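Local coordinates for protein integrase (Enterobacteria phage lambda, PDB 1AE9) that catalyses site-specific recombination that inserts the phage genome into the host chromosome and, together with excisionase, cuts the prophage out again, at residues L10-A15 with M114-A119; L29-G34 with L75-K80; V37-E42 with V55-T60; G61-I66 with R170-D175. All blocks are in the same frame, centred on the assembly; numbering follows the deposited sequence.

Interaction 2 lies nearest the centre of this catalytic domain, interaction 1 in its helical part farther out, and interactions 3 and 4 toward its sheet. Interactions 1 and 2 are largely buried and apolar, without a hydrogen bond between their segments; they meet where Leu10 packs on Leu75. Interaction 2 also touches interaction 3, through Leu40 packed on Ala30 and Thr33. Interactions 3 and 4 are partly buried and rely on hydrogen bonds: a water-assisted carboxylate in one, strand pairing in the other. Both reach the same sheet, in which strands 52-56 and 63-67 are neighbours, and their centres lie about 13 Å apart. Interactions 1 and 4 are the farthest separated, about 34 Å between centres.

Interaction 1 of 4, residues L10-A15 with M114-A119; sequences LKIYQA and MRARKA
The guanidinium group of Arg117, whose aliphatic stem lies against Ile12, is gripped by two carbonyls: NH1 donates to Pro129 O of the same chain and NH2 to Ser58 O of a neighbouring subunit. With the charged end occupied there, the rest of the contact is an apolar crossing of two helices in the catalytic domain of a tyrosine recombinase. The segments 10-15 and 114-119 run nearly at right angles, 102° between their N-to-C directions, and their axes approach to 7.8 Å. Such a close approach illustrates how alanines let helices come near one another: Ala15, Ala116 and Ala119 all turn their methyl groups to the partner helix.

Ile12 lies side by side with Arg117, the two side chains pointing the same way. Its CG2 branch sits 3.9 Å from Ala116 CB, while CD1 rests on the Arg117 stem, 3.9 Å from CG. Arg117 CG is anti to the backbone N (chi1 -172°), a course that carries the chain past Ile12 CD1 before the bend at chi3 (69°) turns it toward its carbonyl partners. Leu4, Met27 and Phe113 also pack on Ile12, and Leu23 on Ala116, so helix 21-33 joins the same cluster.

No hydrogen bond links the two segments. At the end of the crossing nearer the C-termini, two methyls meet, Ala15 CB and Ala119 CB being 4.0 Å apart; beside them Ala15 CB presses on the backbone carbonyl of Ala116, its distance to Ala116 O just 3.3 Å.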
# COMPACT_ATOMS: atom_id res chain seq x y z
N LEU A 10 -8.79 15.37 20.32
CA LEU A 10 -10.21 15.31 20.65
C LEU A 10 -11.11 15.87 19.55
O LEU A 10 -12.23 15.37 19.34
CB LEU A 10 -10.49 15.99 22.00
CG LEU A 10 -9.93 15.24 23.23
CD1 LEU A 10 -10.12 16.05 24.50
CD2 LEU A 10 -10.62 13.89 23.37
N LYS A 11 -10.64 16.89 18.83
CA LYS A 11 -11.44 17.46 17.73
C LYS A 11 -11.56 16.42 16.61
O LYS A 11 -12.63 16.22 16.05
CB LYS A 11 -10.78 18.74 17.19
CG LYS A 11 -10.54 19.83 18.23
CD LYS A 11 -11.82 20.25 18.93
CE LYS A 11 -11.57 21.42 19.87
NZ LYS A 11 -12.78 21.77 20.65
N ILE A 12 -10.44 15.77 16.30
CA ILE A 12 -10.41 14.73 15.27
C ILE A 12 -11.26 13.54 15.72
O ILE A 12 -12.00 12.95 14.92
CB ILE A 12 -8.96 14.27 14.98
CG1 ILE A 12 -8.15 15.45 14.42
CG2 ILE A 12 -8.97 13.07 14.03
CD1 ILE A 12 -6.66 15.17 14.20
N TYR A 13 -11.15 13.19 17.00
CA TYR A 13 -11.92 12.10 17.59
C TYR A 13 -13.41 12.37 17.39
O TYR A 13 -14.16 11.47 17.02
CB TYR A 13 -11.59 11.98 19.09
CG TYR A 13 -12.14 10.74 19.77
CD1 TYR A 13 -13.44 10.71 20.25
CD2 TYR A 13 -11.35 9.60 19.93
CE1 TYR A 13 -13.95 9.58 20.88
CE2 TYR A 13 -11.85 8.46 20.55
CZ TYR A 13 -13.15 8.46 21.02
OH TYR A 13 -13.65 7.32 21.62
N GLN A 14 -13.83 13.61 17.65
CA GLN A 14 -15.22 14.02 17.48
C GLN A 14 -15.61 13.85 16.02
O GLN A 14 -16.66 13.30 15.69
CB GLN A 14 -15.40 15.50 17.89
CG GLN A 14 -16.82 16.06 17.79
CD GLN A 14 -17.29 16.32 16.35
OE1 GLN A 14 -16.62 17.01 15.59
NE2 GLN A 14 -18.44 15.77 15.99
N ALA A 15 -14.75 14.36 15.14
CA ALA A 15 -14.97 14.32 13.70
C ALA A 15 -15.07 12.89 13.17
O ALA A 15 -15.67 12.66 12.12
CB ALA A 15 -13.86 15.08 12.98
N MET A 114 -6.74 10.61 8.23
CA MET A 114 -6.57 11.82 7.44
C MET A 114 -7.94 12.43 7.09
O MET A 114 -8.10 13.66 7.13
CB MET A 114 -5.75 11.51 6.18
CG MET A 114 -5.68 12.61 5.14
SD MET A 114 -7.14 12.63 4.06
CE MET A 114 -6.89 11.07 3.12
N ARG A 115 -8.92 11.58 6.77
CA ARG A 115 -10.25 12.07 6.44
C ARG A 115 -10.95 12.69 7.65
O ARG A 115 -11.61 13.73 7.52
CB ARG A 115 -11.10 10.95 5.84
CG ARG A 115 -10.57 10.48 4.52
CD ARG A 115 -11.27 9.22 4.05
NE ARG A 115 -10.66 8.70 2.83
CZ ARG A 115 -10.96 7.54 2.27
NH1 ARG A 115 -11.87 6.75 2.83
NH2 ARG A 115 -10.33 7.16 1.16
N ALA A 116 -10.82 12.06 8.81
CA ALA A 116 -11.43 12.59 10.04
C ALA A 116 -10.75 13.93 10.36
O ALA A 116 -11.39 14.88 10.80
CB ALA A 116 -11.25 11.61 11.20
N ARG A 117 -9.44 14.01 10.14
CA ARG A 117 -8.68 15.22 10.39
C ARG A 117 -9.25 16.37 9.57
O ARG A 117 -9.46 17.47 10.09
CB ARG A 117 -7.21 15.01 10.04
CG ARG A 117 -6.30 16.15 10.44
CD ARG A 117 -4.93 15.96 9.82
NE ARG A 117 -4.97 16.13 8.36
CZ ARG A 117 -4.22 15.46 7.50
NH1 ARG A 117 -3.37 14.54 7.93
NH2 ARG A 117 -4.26 15.77 6.20
N LYS A 118 -9.49 16.13 8.28
CA LYS A 118 -10.06 17.16 7.42
C LYS A 118 -11.45 17.55 7.90
O LYS A 118 -11.78 18.73 7.96
CB LYS A 118 -10.15 16.67 5.97
CG LYS A 118 -8.83 16.55 5.26
CD LYS A 118 -9.03 16.06 3.84
CE LYS A 118 -7.70 15.90 3.15
NZ LYS A 118 -7.90 15.44 1.76
N ALA A 119 -12.25 16.56 8.28
CA ALA A 119 -13.61 16.79 8.76
C ALA A 119 -13.67 17.70 9.99
O ALA A 119 -14.65 18.42 10.16
CB ALA A 119 -14.31 15.47 9.05

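Interaction 2 of 4, residues L29-G34 with L75-K80; sequences LAVVTG and LGISMK
Val31, Val32 and Thr33, three consecutive residues near the end of helix 21-33, meet Ile77 and Met79 with side chains set crosswise. Val31 and Ile77 cross at about a right angle, with Ile77 CD1 4.1 Å from Val31 CB. The other branch of Ile77 serves the next residue: with CG1 anti to the carbonyl carbon (chi1 -63°), the CG2 branch is left anti to the backbone N and lies 3.7 Å from Val32 CB. Val32 in turn straddles the base of Met79 with both methyls, CG1 and CG2 each 3.9 Å from Met79 CB.

Met79 runs out fully extended across the helix, roughly perpendicular to Val32 and Thr33, and brings its CE methyl to 3.9 Å from Thr33 CG2. This interface seats the small hairpin of strands 71-72 and 77-78, in which Gly76 and Ile77 form a G1 beta bulge opposite Ile72, against the helix that precedes the predicted active-site residue Arg36 in the chain. Ile72 packs on both valines and Ile77, and Tyr9 on Val31 and Ile77.

Thr33 divides its two branches between different tasks. While CG2 faces the methionine, OG1, placed between the backbone N and the carbonyl carbon (chi1 71°), turns back into its own helix and donates to Leu29 O at 2.7 Å. That carbonyl also accepts Thr33 N, and the two donors arrive from opposite faces of its plane.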
# COMPACT_ATOMS: atom_id res chain seq x y z
N LEU A 29 -5.78 3.26 20.97
CA LEU A 29 -4.72 2.27 21.13
C LEU A 29 -3.35 2.85 20.76
O LEU A 29 -2.35 2.54 21.40
CB LEU A 29 -5.05 1.03 20.29
CG LEU A 29 -4.58 -0.32 20.84
CD1 LEU A 29 -5.26 -0.61 22.18
CD2 LEU A 29 -4.90 -1.43 19.84
N ALA A 30 -3.31 3.73 19.77
CA ALA A 30 -2.06 4.35 19.35
C ALA A 30 -1.49 5.25 20.45
O ALA A 30 -0.27 5.25 20.68
CB ALA A 30 -2.28 5.17 18.09
N VAL A 31 -2.35 6.01 21.11
CA VAL A 31 -1.92 6.92 22.17
C VAL A 31 -1.57 6.20 23.48
O VAL A 31 -0.57 6.51 24.10
CB VAL A 31 -2.96 8.06 22.44
CG1 VAL A 31 -2.51 8.95 23.61
CG2 VAL A 31 -3.13 8.92 21.18
N VAL A 32 -2.37 5.22 23.88
CA VAL A 32 -2.10 4.52 25.12
C VAL A 32 -0.95 3.49 25.06
O VAL A 32 -0.34 3.18 26.09
CB VAL A 32 -3.40 3.91 25.74
CG1 VAL A 32 -3.79 2.62 25.04
CG2 VAL A 32 -3.24 3.70 27.23
N THR A 33 -0.65 2.95 23.87
CA THR A 33 0.45 1.99 23.76
C THR A 33 1.71 2.62 23.16
O THR A 33 2.80 2.08 23.29
CB THR A 33 0.10 0.74 22.89
OG1 THR A 33 -0.01 1.12 21.51
CG2 THR A 33 -1.20 0.09 23.35
N GLY A 34 1.54 3.75 22.47
CA GLY A 34 2.66 4.43 21.84
C GLY A 34 3.33 3.67 20.70
O GLY A 34 4.42 4.06 20.25
N LEU A 75 -6.32 12.37 28.44
CA LEU A 75 -7.43 12.16 27.52
C LEU A 75 -8.46 11.16 28.03
O LEU A 75 -9.46 10.90 27.36
CB LEU A 75 -6.90 11.72 26.16
CG LEU A 75 -6.08 12.76 25.41
CD1 LEU A 75 -5.38 12.12 24.22
CD2 LEU A 75 -6.98 13.90 24.96
N GLY A 76 -8.23 10.63 29.22
CA GLY A 76 -9.15 9.67 29.79
C GLY A 76 -9.18 8.36 29.02
O GLY A 76 -10.24 7.75 28.85
N ILE A 77 -8.01 7.92 28.55
CA ILE A 77 -7.91 6.68 27.80
C ILE A 77 -7.42 5.55 28.69
O ILE A 77 -6.36 5.65 29.30
CB ILE A 77 -6.96 6.80 26.59
CG1 ILE A 77 -7.50 7.83 25.60
CG2 ILE A 77 -6.81 5.45 25.90
CD1 ILE A 77 -6.51 8.22 24.51
N SER A 78 -8.22 4.50 28.81
CA SER A 78 -7.85 3.35 29.61
C SER A 78 -7.55 2.23 28.63
O SER A 78 -8.40 1.88 27.82
CB SER A 78 -8.99 2.94 30.52
OG SER A 78 -8.75 1.67 31.11
N MET A 79 -6.35 1.66 28.71
CA MET A 79 -5.98 0.58 27.80
C MET A 79 -6.92 -0.61 27.92
O MET A 79 -7.35 -1.15 26.90
CB MET A 79 -4.52 0.15 28.02
CG MET A 79 -3.99 -0.83 26.96
SD MET A 79 -2.21 -1.03 27.01
CE MET A 79 -1.99 -2.56 26.13
N LYS A 80 -7.28 -0.99 29.15
CA LYS A 80 -8.18 -2.13 29.36
C LYS A 80 -9.55 -1.87 28.75
O LYS A 80 -10.10 -2.74 28.06
CB LYS A 80 -8.32 -2.44 30.86

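Interaction 3 of 4, residues V37-E42 with V55-T60; sequences VGDLCE and VEQSKT
The carboxylate of Asp39 and the side-chain amide of Gln57 lie almost in parallel planes, 18° apart, although the two side chains cross at about a right angle. Gln57 CA and CB come obliquely at OD2 from one side of the carboxylate plane, CA 3.5 Å from Asp39 OD2; a water that donates to OD2 lies somewhat to the other side and accepts from Lys59 N. Ser58 holds the other oxygen. Its backbone N reaches Asp39 OD1 on the syn side at 2.9 Å in a nearly straight bond (171° at the hydrogen), and its hydroxyl OG, beside the backbone N (chi1 -61°), meets OD1 nearly along the C-O axis, also at 2.9 Å. A second water donates to OD1 at 2.7 Å and to Glu56 O, so three donors converge on one buried oxygen, probably favouring its negative charge.

A carboxylate on a helix ties down a loop by its backbone N-H and hydroxyl, and the turn so held carries Lys59, a predicted active-site residue of this tyrosine recombinase. Lys59 NZ is engaged by Asp127 of a neighbouring subunit, while Gln57 lies beside predicted active-site arginines, its OE1 bonded to Arg36 and its NE2 to Gln35 and Leu155.

Lys118 of that subunit bonds to Ser58 OG and Glu56 O. Helix 37-42 has Leu40 against helix 21-33, while Val55 turns to Ile64 and Ile66 of strand 63-67.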
# COMPACT_ATOMS: atom_id res chain seq x y z
N VAL A 37 2.00 2.52 13.85
CA VAL A 37 0.78 2.01 13.23
C VAL A 37 0.94 0.60 12.63
O VAL A 37 0.03 -0.23 12.76
CB VAL A 37 0.18 3.02 12.19
CG1 VAL A 37 1.12 3.23 11.01
CG2 VAL A 37 -1.21 2.56 11.73
N GLY A 38 2.12 0.32 12.07
CA GLY A 38 2.38 -1.00 11.51
C GLY A 38 2.22 -2.06 12.58
O GLY A 38 1.62 -3.11 12.36
N ASP A 39 2.72 -1.77 13.78
CA ASP A 39 2.60 -2.72 14.87
C ASP A 39 1.20 -2.79 15.46
O ASP A 39 0.76 -3.86 15.88
CB ASP A 39 3.65 -2.44 15.95
CG ASP A 39 5.06 -2.60 15.44
OD1 ASP A 39 5.32 -3.56 14.69
OD2 ASP A 39 5.92 -1.75 15.76
N LEU A 40 0.47 -1.68 15.46
CA LEU A 40 -0.90 -1.69 15.97
C LEU A 40 -1.73 -2.66 15.11
O LEU A 40 -2.52 -3.45 15.63
CB LEU A 40 -1.54 -0.30 15.88
CG LEU A 40 -1.05 0.81 16.80
CD1 LEU A 40 -1.76 2.10 16.41
CD2 LEU A 40 -1.32 0.48 18.26
N CYS A 41 -1.53 -2.57 13.79
CA CYS A 41 -2.25 -3.42 12.85
C CYS A 41 -1.88 -4.91 12.95
O CYS A 41 -2.66 -5.77 12.54
CB CYS A 41 -2.03 -2.91 11.42
SG CYS A 41 -2.81 -1.30 11.10
N GLU A 42 -0.73 -5.22 13.55
CA GLU A 42 -0.27 -6.60 13.72
C GLU A 42 -0.72 -7.27 15.03
O GLU A 42 -0.81 -8.50 15.10
CB GLU A 42 1.26 -6.65 13.60
CG GLU A 42 1.81 -6.40 12.19
CD GLU A 42 1.31 -7.43 11.18
OE1 GLU A 42 1.47 -8.64 11.45
OE2 GLU A 42 0.75 -7.02 10.14
N VAL A 55 4.73 -7.20 22.32
CA VAL A 55 4.93 -6.58 21.03
C VAL A 55 6.37 -6.67 20.53
O VAL A 55 7.31 -6.29 21.25
CB VAL A 55 4.55 -5.06 21.08
CG1 VAL A 55 4.95 -4.35 19.79
CG2 VAL A 55 3.06 -4.90 21.35
N GLU A 56 6.55 -7.23 19.34
CA GLU A 56 7.88 -7.24 18.74
C GLU A 56 7.74 -6.26 17.60
O GLU A 56 7.00 -6.50 16.64
CB GLU A 56 8.30 -8.59 18.18
CG GLU A 56 9.66 -8.44 17.48
CD GLU A 56 10.25 -9.73 16.96
OE1 GLU A 56 9.75 -10.81 17.31
OE2 GLU A 56 11.22 -9.64 16.19
N GLN A 57 8.41 -5.13 17.71
CA GLN A 57 8.32 -4.11 16.69
C GLN A 57 8.87 -4.63 15.37
O GLN A 57 10.00 -5.11 15.30
CB GLN A 57 9.04 -2.85 17.17
CG GLN A 57 8.50 -2.36 18.52
CD GLN A 57 9.06 -1.03 18.93
OE1 GLN A 57 10.10 -0.60 18.43
NE2 GLN A 57 8.37 -0.34 19.83
N SER A 58 8.03 -4.53 14.34
CA SER A 58 8.34 -5.00 13.00
C SER A 58 9.60 -4.40 12.40
O SER A 58 10.41 -5.11 11.80
CB SER A 58 7.15 -4.72 12.06
OG SER A 58 5.97 -5.39 12.49
N LYS A 59 9.77 -3.10 12.58
CA LYS A 59 10.91 -2.40 12.03
C LYS A 59 12.23 -2.60 12.78
O LYS A 59 13.26 -2.92 12.18
CB LYS A 59 10.57 -0.90 11.93
CG LYS A 59 11.67 -0.02 11.36
CD LYS A 59 11.32 1.47 11.52
CE LYS A 59 12.46 2.38 11.05
NZ LYS A 59 13.71 2.22 11.86
N THR A 60 12.19 -2.45 14.10
CA THR A 60 13.38 -2.53 14.93
C THR A 60 13.71 -3.87 15.58
O THR A 60 14.86 -4.10 15.96
CB THR A 60 13.29 -1.51 16.07
OG1 THR A 60 12.18 -1.86 16.92
CG2 THR A 60 13.07 -0.12 15.49
O HOH W 1 7.86 -1.24 13.75
O HOH W 2 4.21 -5.99 15.18

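Interaction 4 of 4, residues G61-I66 with R170-D175; sequences GVKIAI and RGREWD
Lys63 and Trp174 are brought together by matching first torsions: in both, CG is anti to the carbonyl carbon and beside the backbone N (chi1 -74° and -62°), which sets the lysine stem across one face of the indole, the two side chains at about a right angle. Lys63 CB stands over the six-membered ring, 3.8 Å from its centroid and 23° off the normal, a CH-pi contact; CG and CD carry on across the same face, and the bends at chi3 and chi4 lift CE away from the ring, to 3.4 Å from Glu173 O. At the ring's edge, near its plane, the backbone takes part: Ile64 O is 3.4 Å from Trp174 CE3.

The backbones are joined as parallel beta strands, with Ile64 opposite Asp175. Asp175 donates from N to Lys63 O at 2.9 Å and accepts at O from Ala65 N at 2.8 Å, bonding the residues on each side of Ile64, as a parallel register requires. The C-terminal strand 173-176 is thus added next to strand 63-67 in the sheet of the catalytic domain. The same segment follows Phe166, which replaces the tyrosine that forms the covalent DNA intermediate, and Glu173 packs on that residue. Tyr54 meets the Trp174 ring edge to face.

Two weak bonds hold the polar ends: Trp174 NE1 to Asp169 OD2 and Lys63 NZ to Gly61 O. The lysine therefore appears to pack on the tryptophan through its carbon chain, while its ammonium group is lifted well clear of the ring face and the strands are joined by their amides.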
# COMPACT_ATOMS: atom_id res chain seq x y z
N GLY A 61 12.70 -4.72 15.76
CA GLY A 61 12.93 -6.01 16.40
C GLY A 61 12.89 -5.90 17.91
O GLY A 61 13.09 -6.90 18.61
N VAL A 62 12.62 -4.71 18.43
CA VAL A 62 12.54 -4.49 19.88
C VAL A 62 11.34 -5.24 20.44
O VAL A 62 10.23 -5.12 19.92
CB VAL A 62 12.44 -2.98 20.21
CG1 VAL A 62 12.18 -2.76 21.71
CG2 VAL A 62 13.70 -2.28 19.79
N LYS A 63 11.57 -6.04 21.48
CA LYS A 63 10.52 -6.84 22.11
C LYS A 63 10.14 -6.29 23.49
O LYS A 63 10.95 -6.34 24.42
CB LYS A 63 10.97 -8.30 22.23
CG LYS A 63 10.95 -9.05 20.91
CD LYS A 63 11.51 -10.45 21.04
CE LYS A 63 13.01 -10.41 21.24
NZ LYS A 63 13.68 -9.64 20.16
N ILE A 64 8.90 -5.82 23.63
CA ILE A 64 8.44 -5.27 24.90
C ILE A 64 7.13 -5.88 25.38
O ILE A 64 6.33 -6.35 24.58
CB ILE A 64 8.25 -3.73 24.81
CG1 ILE A 64 7.22 -3.38 23.73
CG2 ILE A 64 9.56 -3.05 24.48
CD1 ILE A 64 6.97 -1.90 23.59
N ALA A 65 6.94 -5.91 26.70
CA ALA A 65 5.72 -6.44 27.29
C ALA A 65 5.02 -5.23 27.91
O ALA A 65 5.52 -4.64 28.88
CB ALA A 65 6.06 -7.48 28.36
N ILE A 66 3.89 -4.83 27.33
CA ILE A 66 3.15 -3.66 27.79
C ILE A 66 2.04 -4.02 28.77
O ILE A 66 1.15 -4.81 28.46
CB ILE A 66 2.52 -2.88 26.59
CG1 ILE A 66 3.57 -2.63 25.49
CG2 ILE A 66 1.98 -1.53 27.06
CD1 ILE A 66 3.02 -1.98 24.23
N ARG A 170 10.28 -18.68 25.90
CA ARG A 170 10.93 -19.84 25.32
C ARG A 170 12.00 -19.45 24.29
O ARG A 170 11.85 -19.71 23.09
CB ARG A 170 9.88 -20.76 24.68
CG ARG A 170 8.95 -21.39 25.69
CD ARG A 170 7.99 -22.34 25.00
NE ARG A 170 7.23 -23.17 25.93
CZ ARG A 170 6.44 -24.19 25.57
NH1 ARG A 170 6.31 -24.51 24.29
NH2 ARG A 170 5.78 -24.88 26.49
N GLY A 171 13.07 -18.83 24.77
CA GLY A 171 14.15 -18.41 23.90
C GLY A 171 14.34 -16.90 23.83
O GLY A 171 15.40 -16.39 24.17
N ARG A 172 13.29 -16.20 23.40
CA ARG A 172 13.34 -14.74 23.25
C ARG A 172 13.24 -13.97 24.56
O ARG A 172 12.48 -14.34 25.46
CB ARG A 172 12.23 -14.27 22.31
CG ARG A 172 12.32 -14.85 20.91
CD ARG A 172 11.11 -14.42 20.09
NE ARG A 172 9.86 -14.87 20.69
CZ ARG A 172 9.04 -15.76 20.14
NH1 ARG A 172 9.33 -16.32 18.96
NH2 ARG A 172 7.92 -16.11 20.76
N GLU A 173 13.98 -12.87 24.65
CA GLU A 173 13.97 -12.03 25.83
C GLU A 173 13.10 -10.79 25.62
O GLU A 173 13.25 -10.09 24.61
CB GLU A 173 15.40 -11.61 26.20
CG GLU A 173 15.47 -10.77 27.47
CD GLU A 173 16.88 -10.60 28.00
OE1 GLU A 173 17.66 -9.82 27.41
OE2 GLU A 173 17.20 -11.25 29.02
N TRP A 174 12.21 -10.54 26.56
CA TRP A 174 11.30 -9.40 26.49
C TRP A 174 11.57 -8.35 27.57
O TRP A 174 11.89 -8.67 28.72
CB TRP A 174 9.85 -9.87 26.61
CG TRP A 174 9.43 -10.77 25.50
CD1 TRP A 174 9.72 -12.10 25.37
CD2 TRP A 174 8.64 -10.42 24.37
NE1 TRP A 174 9.17 -12.59 24.21
CE2 TRP A 174 8.50 -11.58 23.58
CE3 TRP A 174 8.04 -9.23 23.93
CZ2 TRP A 174 7.78 -11.59 22.38
CZ3 TRP A 174 7.33 -9.23 22.74
CH2 TRP A 174 7.20 -10.41 21.98
N ASP A 175 11.44 -7.08 27.18
CA ASP A 175 11.64 -5.96 28.09
C ASP A 175 10.26 -5.67 28.73
O ASP A 175 9.31 -5.31 28.04
CB ASP A 175 12.15 -4.76 27.28
CG ASP A 175 12.49 -3.56 28.14
OD1 ASP A 175 13.14 -3.73 29.19
OD2 ASP A 175 12.13 -2.42 27.74